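Local structure of methylglyoxal reductase (NADPH-dependent) (Candida albicans SC5314, 6KWS) at residues Lys67-His72 and Gln109-Phe114; Ser265-Ser270 and Ser298-Ser303. The protein probably catalyses the NADPH-dependent reduction of methylglyoxal, as an oxidoreductase of the dihydroflavonol-4-reductase branch of the epimerase/dehydratase family. The protein carries 1 engineered substitution. All coordinates share one frame; numbering follows the deposited sequence.

Contact 1. Residues Lys67-His72 and Gln109-Phe114; sequences KVLQKH and QAIYNF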
loop_
_atom_site.group_PDB
_atom_site.type_symbol
_atom_site.label_atom_id
_atom_site.label_comp_id
_atom_site.label_asym_id
_atom_site.label_seq_id
_atom_site.Cartn_x
_atom_site.Cartn_y
_atom_site.Cartn_z
ATOM N N LYS A 67 -24.809 4.140 -0.339
ATOM C CA LYS A 67 -25.659 3.482 0.644
ATOM C C LYS A 67 -24.925 3.279 1.967
ATOM O O LYS A 67 -25.507 3.482 3.043
ATOM C CB LYS A 67 -26.178 2.159 0.061
ATOM C CG LYS A 67 -26.578 1.101 1.059
ATOM C CD LYS A 67 -27.029 -0.178 0.341
ATOM C CE LYS A 67 -27.462 -1.268 1.333
ATOM N NZ LYS A 67 -27.638 -2.611 0.715
ATOM N N VAL A 68 -23.635 2.949 1.918
ATOM C CA VAL A 68 -22.894 2.822 3.166
ATOM C C VAL A 68 -22.661 4.194 3.804
ATOM O O VAL A 68 -22.717 4.334 5.033
ATOM C CB VAL A 68 -21.579 2.058 2.928
ATOM C CG1 VAL A 68 -20.815 2.687 1.788
ATOM C CG2 VAL A 68 -20.739 2.026 4.196
ATOM N N LEU A 69 -22.428 5.230 2.993
ATOM C CA LEU A 69 -22.269 6.570 3.561
ATOM C C LEU A 69 -23.561 7.082 4.193
ATOM O O LEU A 69 -23.526 7.733 5.247
ATOM C CB LEU A 69 -21.783 7.549 2.497
ATOM C CG LEU A 69 -20.260 7.531 2.401
ATOM C CD1 LEU A 69 -19.781 8.289 1.171
ATOM C CD2 LEU A 69 -19.629 8.068 3.701
ATOM N N GLN A 70 -24.710 6.806 3.571
ATOM C CA GLN A 70 -25.972 7.278 4.130
ATOM C C GLN A 70 -26.347 6.516 5.398
ATOM O O GLN A 70 -26.752 7.123 6.396
ATOM C CB GLN A 70 -27.081 7.166 3.092
ATOM C CG GLN A 70 -26.972 8.154 1.951
ATOM C CD GLN A 70 -27.587 7.602 0.691
ATOM O OE1 GLN A 70 -28.300 6.601 0.733
ATOM N NE2 GLN A 70 -27.269 8.217 -0.448
ATOM N N LYS A 71 -26.215 5.190 5.388
ATOM C CA LYS A 71 -26.564 4.409 6.569
ATOM C C LYS A 71 -25.691 4.714 7.778
ATOM O O LYS A 71 -26.110 4.438 8.907
ATOM C CB LYS A 71 -26.450 2.932 6.271
ATOM C CG LYS A 71 -27.590 2.391 5.528
ATOM C CD LYS A 71 -27.379 0.912 5.321
ATOM C CE LYS A 71 -28.192 0.468 4.137
ATOM N NZ LYS A 71 -29.184 1.515 3.716
ATOM N N HIS A 72 -24.474 5.228 7.580
ATOM C CA HIS A 72 -23.571 5.429 8.710
ATOM C C HIS A 72 -23.105 6.876 8.803
ATOM O O HIS A 72 -21.905 7.167 8.709
ATOM C CB HIS A 72 -22.368 4.489 8.617
ATOM C CG HIS A 72 -22.732 3.046 8.724
ATOM N ND1 HIS A 72 -22.816 2.387 9.932
ATOM C CD2 HIS A 72 -23.057 2.137 7.773
ATOM C CE1 HIS A 72 -23.166 1.130 9.719
ATOM N NE2 HIS A 72 -23.324 0.954 8.418
ATOM N N GLN A 109 -16.704 11.643 -4.977
ATOM C CA GLN A 109 -18.032 12.203 -5.205
ATOM C C GLN A 109 -19.040 11.682 -4.178
ATOM O O GLN A 109 -19.816 12.462 -3.610
ATOM C CB GLN A 109 -18.501 11.913 -6.630
ATOM C CG GLN A 109 -19.792 12.642 -6.976
ATOM C CD GLN A 109 -19.538 14.073 -7.423
ATOM O OE1 GLN A 109 -18.676 14.322 -8.267
ATOM N NE2 GLN A 109 -20.262 15.028 -6.826
ATOM N N ALA A 110 -19.027 10.373 -3.900
ATOM C CA ALA A 110 -19.933 9.856 -2.876
ATOM C C ALA A 110 -19.669 10.521 -1.531
ATOM O O ALA A 110 -20.605 10.916 -0.828
ATOM C CB ALA A 110 -19.815 8.338 -2.764
ATOM N N ILE A 111 -18.399 10.677 -1.164
ATOM C CA ILE A 111 -18.121 11.347 0.096
ATOM C C ILE A 111 -18.587 12.793 0.031
ATOM O O ILE A 111 -19.060 13.351 1.029
ATOM C CB ILE A 111 -16.625 11.224 0.438
ATOM C CG1 ILE A 111 -16.247 9.739 0.510
ATOM C CG2 ILE A 111 -16.294 11.951 1.751
ATOM C CD1 ILE A 111 -14.756 9.476 0.475
ATOM N N TYR A 112 -18.499 13.409 -1.145
ATOM C CA TYR A 112 -18.943 14.789 -1.289
ATOM C C TYR A 112 -20.447 14.916 -1.054
ATOM O O TYR A 112 -20.890 15.738 -0.245
ATOM C CB TYR A 112 -18.563 15.298 -2.670
ATOM C CG TYR A 112 -18.697 16.786 -2.828
ATOM C CD1 TYR A 112 -19.501 17.325 -3.831
ATOM C CD2 TYR A 112 -18.011 17.655 -1.992
ATOM C CE1 TYR A 112 -19.620 18.682 -3.995
ATOM C CE2 TYR A 112 -18.123 19.022 -2.148
ATOM C CZ TYR A 112 -18.932 19.528 -3.152
ATOM O OH TYR A 112 -19.056 20.885 -3.323
ATOM N N ASN A 113 -21.249 14.095 -1.740
ATOM C CA ASN A 113 -22.700 14.194 -1.604
ATOM C C ASN A 113 -23.161 13.737 -0.221
ATOM O O ASN A 113 -23.829 14.485 0.504
ATOM C CB ASN A 113 -23.392 13.380 -2.702
ATOM C CG ASN A 113 -22.978 13.814 -4.103
ATOM O OD1 ASN A 113 -22.556 14.943 -4.312
ATOM N ND2 ASN A 113 -23.086 12.904 -5.066
ATOM N N PHE A 114 -22.793 12.520 0.181
ATOM C CA PHE A 114 -23.410 11.894 1.344
ATOM C C PHE A 114 -22.466 11.717 2.533
ATOM O O PHE A 114 -22.883 11.167 3.562
ATOM C CB PHE A 114 -24.023 10.554 0.934
ATOM C CG PHE A 114 -24.634 10.570 -0.436
ATOM C CD1 PHE A 114 -25.944 10.990 -0.627
ATOM C CD2 PHE A 114 -23.910 10.147 -1.541
ATOM C CE1 PHE A 114 -26.523 10.999 -1.908
ATOM C CE2 PHE A 114 -24.476 10.161 -2.827
ATOM C CZ PHE A 114 -25.787 10.583 -3.007
#

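Contact 2. Residues Ser265-Ser270 and Ser298-Ser303; sequences SGRFTS and SVIAES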
loop_
_atom_site.group_PDB
_atom_site.type_symbol
_atom_site.label_atom_id
_atom_site.label_comp_id
_atom_site.label_asym_id
_atom_site.label_seq_id
_atom_site.Cartn_x
_atom_site.Cartn_y
_atom_site.Cartn_z
ATOM N N SER A 265 11.283 2.928 4.033
ATOM C CA SER A 265 12.271 2.612 5.040
ATOM C C SER A 265 13.699 2.517 4.502
ATOM O O SER A 265 14.650 2.649 5.277
ATOM C CB SER A 265 11.896 1.284 5.688
ATOM O OG SER A 265 12.667 1.058 6.852
ATOM N N GLY A 266 13.887 2.249 3.221
ATOM C CA GLY A 266 15.226 2.021 2.738
ATOM C C GLY A 266 15.202 1.422 1.350
ATOM O O GLY A 266 14.172 1.391 0.678
ATOM N N ARG A 267 16.366 0.944 0.943
ATOM C CA ARG A 267 16.578 0.451 -0.404
ATOM C C ARG A 267 16.930 -1.029 -0.343
ATOM O O ARG A 267 17.460 -1.519 0.661
ATOM C CB ARG A 267 17.691 1.250 -1.095
ATOM C CG ARG A 267 17.349 2.697 -1.325
ATOM C CD ARG A 267 16.121 2.831 -2.213
ATOM N NE ARG A 267 16.172 4.038 -3.042
ATOM C CZ ARG A 267 15.439 4.231 -4.141
ATOM N NH1 ARG A 267 14.594 3.292 -4.560
ATOM N NH2 ARG A 267 15.560 5.363 -4.832
ATOM N N PHE A 268 16.610 -1.750 -1.411
ATOM C CA PHE A 268 16.987 -3.158 -1.488
ATOM C C PHE A 268 17.292 -3.522 -2.933
ATOM O O PHE A 268 16.789 -2.891 -3.874
ATOM C CB PHE A 268 15.878 -4.090 -0.982
ATOM C CG PHE A 268 14.771 -4.270 -1.968
ATOM C CD1 PHE A 268 13.783 -3.302 -2.104
ATOM C CD2 PHE A 268 14.741 -5.375 -2.801
ATOM C CE1 PHE A 268 12.764 -3.446 -3.049
ATOM C CE2 PHE A 268 13.740 -5.524 -3.740
ATOM C CZ PHE A 268 12.747 -4.561 -3.868
ATOM N N THR A 269 18.109 -4.561 -3.094
ATOM C CA THR A 269 18.108 -5.375 -4.301
ATOM C C THR A 269 17.800 -6.816 -3.916
ATOM O O THR A 269 17.749 -7.166 -2.736
ATOM C CB THR A 269 19.440 -5.314 -5.052
ATOM O OG1 THR A 269 20.350 -6.263 -4.479
ATOM C CG2 THR A 269 20.027 -3.923 -4.991
ATOM N N SER A 270 17.577 -7.662 -4.920
ATOM C CA SER A 270 17.291 -9.058 -4.615
ATOM C C SER A 270 18.425 -9.690 -3.835
ATOM O O SER A 270 18.186 -10.542 -2.973
ATOM C CB SER A 270 17.030 -9.844 -5.890
ATOM O OG SER A 270 15.754 -9.518 -6.383
ATOM N N SER A 298 26.873 -1.612 -3.429
ATOM C CA SER A 298 27.389 -0.829 -4.548
ATOM C C SER A 298 26.309 -0.551 -5.578
ATOM O O SER A 298 26.294 0.534 -6.166
ATOM C CB SER A 298 28.581 -1.521 -5.208
ATOM O OG SER A 298 29.610 -1.744 -4.256
ATOM N N VAL A 299 25.390 -1.492 -5.801
ATOM C CA VAL A 299 24.340 -1.274 -6.793
ATOM C C VAL A 299 23.380 -0.171 -6.340
ATOM O O VAL A 299 22.985 0.691 -7.135
ATOM C CB VAL A 299 23.597 -2.589 -7.091
ATOM C CG1 VAL A 299 22.385 -2.346 -7.988
ATOM C CG2 VAL A 299 24.535 -3.570 -7.772
ATOM N N ILE A 300 22.978 -0.188 -5.062
ATOM C CA ILE A 300 22.106 0.862 -4.542
ATOM C C ILE A 300 22.822 2.204 -4.559
ATOM O O ILE A 300 22.243 3.240 -4.915
ATOM C CB ILE A 300 21.640 0.494 -3.126
ATOM C CG1 ILE A 300 20.699 -0.708 -3.155
ATOM C CG2 ILE A 300 20.979 1.666 -2.432
ATOM C CD1 ILE A 300 20.680 -1.466 -1.828
ATOM N N ALA A 301 24.090 2.210 -4.148
ATOM C CA ALA A 301 24.854 3.445 -4.155
ATOM C C ALA A 301 24.999 3.988 -5.566
ATOM O O ALA A 301 24.958 5.203 -5.776
ATOM C CB ALA A 301 26.222 3.207 -3.528
ATOM N N GLU A 302 25.138 3.104 -6.549
ATOM C CA GLU A 302 25.522 3.518 -7.892
ATOM C C GLU A 302 24.350 3.863 -8.800
ATOM O O GLU A 302 24.559 4.566 -9.790
ATOM C CB GLU A 302 26.350 2.426 -8.583
ATOM C CG GLU A 302 27.845 2.584 -8.401
ATOM C CD GLU A 302 28.618 1.274 -8.524
ATOM O OE1 GLU A 302 28.051 0.267 -9.016
ATOM O OE2 GLU A 302 29.807 1.265 -8.126
ATOM N N SER A 303 23.128 3.388 -8.513
ATOM C CA SER A 303 22.101 3.456 -9.549
ATOM C C SER A 303 20.703 3.825 -9.046
ATOM O O SER A 303 19.725 3.612 -9.781
ATOM C CB SER A 303 21.991 2.120 -10.300
ATOM O OG SER A 303 21.482 1.096 -9.467
#

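Contact 1. Residues Lys67-His72 and Gln109-Phe114
Leu-69 and Phe-114 bring the two helical segments together, their CA atoms 5.9 Å apart, while the segment axes approach to 9.5 Å at a crossing angle of -31°. The buried Leu-69 is the apolar link. Its CD1 branch reaches across to CB of Ala-110 at 3.9 Å and lies equally far from CG1 of Ile-111, whereas its CB rests against CB of Phe-114 at 4.1 Å. Helix 66-71 joins strands 51-55 and 75-80 of the Rossmann sheet, and helix 92-114 joins 75-80 to 120-124. Two successive beta-alpha-beta connections are therefore packed side by side, with the end of the longer helix against the shorter one. Asp-66, also on the shorter helix, touches the side chains of Ala-110 and Phe-114. Gln-70, exposed at the surface, sets CG beside its backbone N (chi1 -71°) and then runs extended alongside Phe-114. NE2 ends over one face of that ring, nearer the CD1-CE1 side than the centre, 3.1 Å from CD1 of Phe-114; amide and ring planes stand 74° apart, which rules out a flat stack. CB of Asn-113 lies over the opposite face.

Contact 2. Residues Ser265-Ser270 and Ser298-Ser303
The carbonyl oxygen of Val-299, whose side chain touches Thr-269, receives three bonds from the residues that follow. Ser-303 OG donates to Val-299 O at 2.8 Å, approaching 32° out of the carbonyl plane, and the backbone N atoms of Ser-303 and Glu-302 add weak bonds.

Across to residues 265-270 the contact is made by carbon atoms, and Ile-300 supplies most of it. Its CG2 branch meets CB of Arg-267 at 3.6 Å, and its CG1 meets CG2 of Thr-269 at 3.8 Å; CD1 reaches the backbone between them, 4.1 Å from CA of Phe-268. Ile-300 thus spans two residues on the same side of the strand. Val-299 adds its CG1, 4.1 Å from CG2 of Thr-269. Arg-267 offers only the base of its chain here: it bends at chi2 (-60°) and carries the guanidinium off to a salt bridge with Glu-136, while NH2 bonds Ala-305 O. Thr-269 is the N-cap of helix 270-280: OG1 bonds weakly to Gln-271 N, leaving the methyl for Ile-300, and Ser-272 OG bonds Thr-269 N.

The axes of segments 266-269 and 298-303 make an angle of 117°. Phe-268 points away from helix 295-303, its ring in a T-shaped stack with Phe-198, and its strand 260-269, with a classic beta bulge at Ser-265 and Gly-266 facing Trp-237, runs between parallel strand 188-194 and antiparallel strand 234-239.

Overall arrangement
Contacts 1 and 2 share no helix or strand: contact 1 joins two helices that connect strands of the main sheet, whereas contact 2 uses one of its strands. Their centres are 44 Å apart, on opposite sides of the chain's centre, and their nearest atoms about 27 Å apart. Contact 1 covers 254 Å² and has three of its five touching residues buried. Contact 2 sets a helix across a strand, covers 186 Å² and is only partly buried. Neither is bridged by a hydrogen bond. In contact 1 a buried leucine is flanked by an amide over a ring, whereas contact 2 is aliphatic, its polar groups serving helix capping and bonds to other parts of the fold.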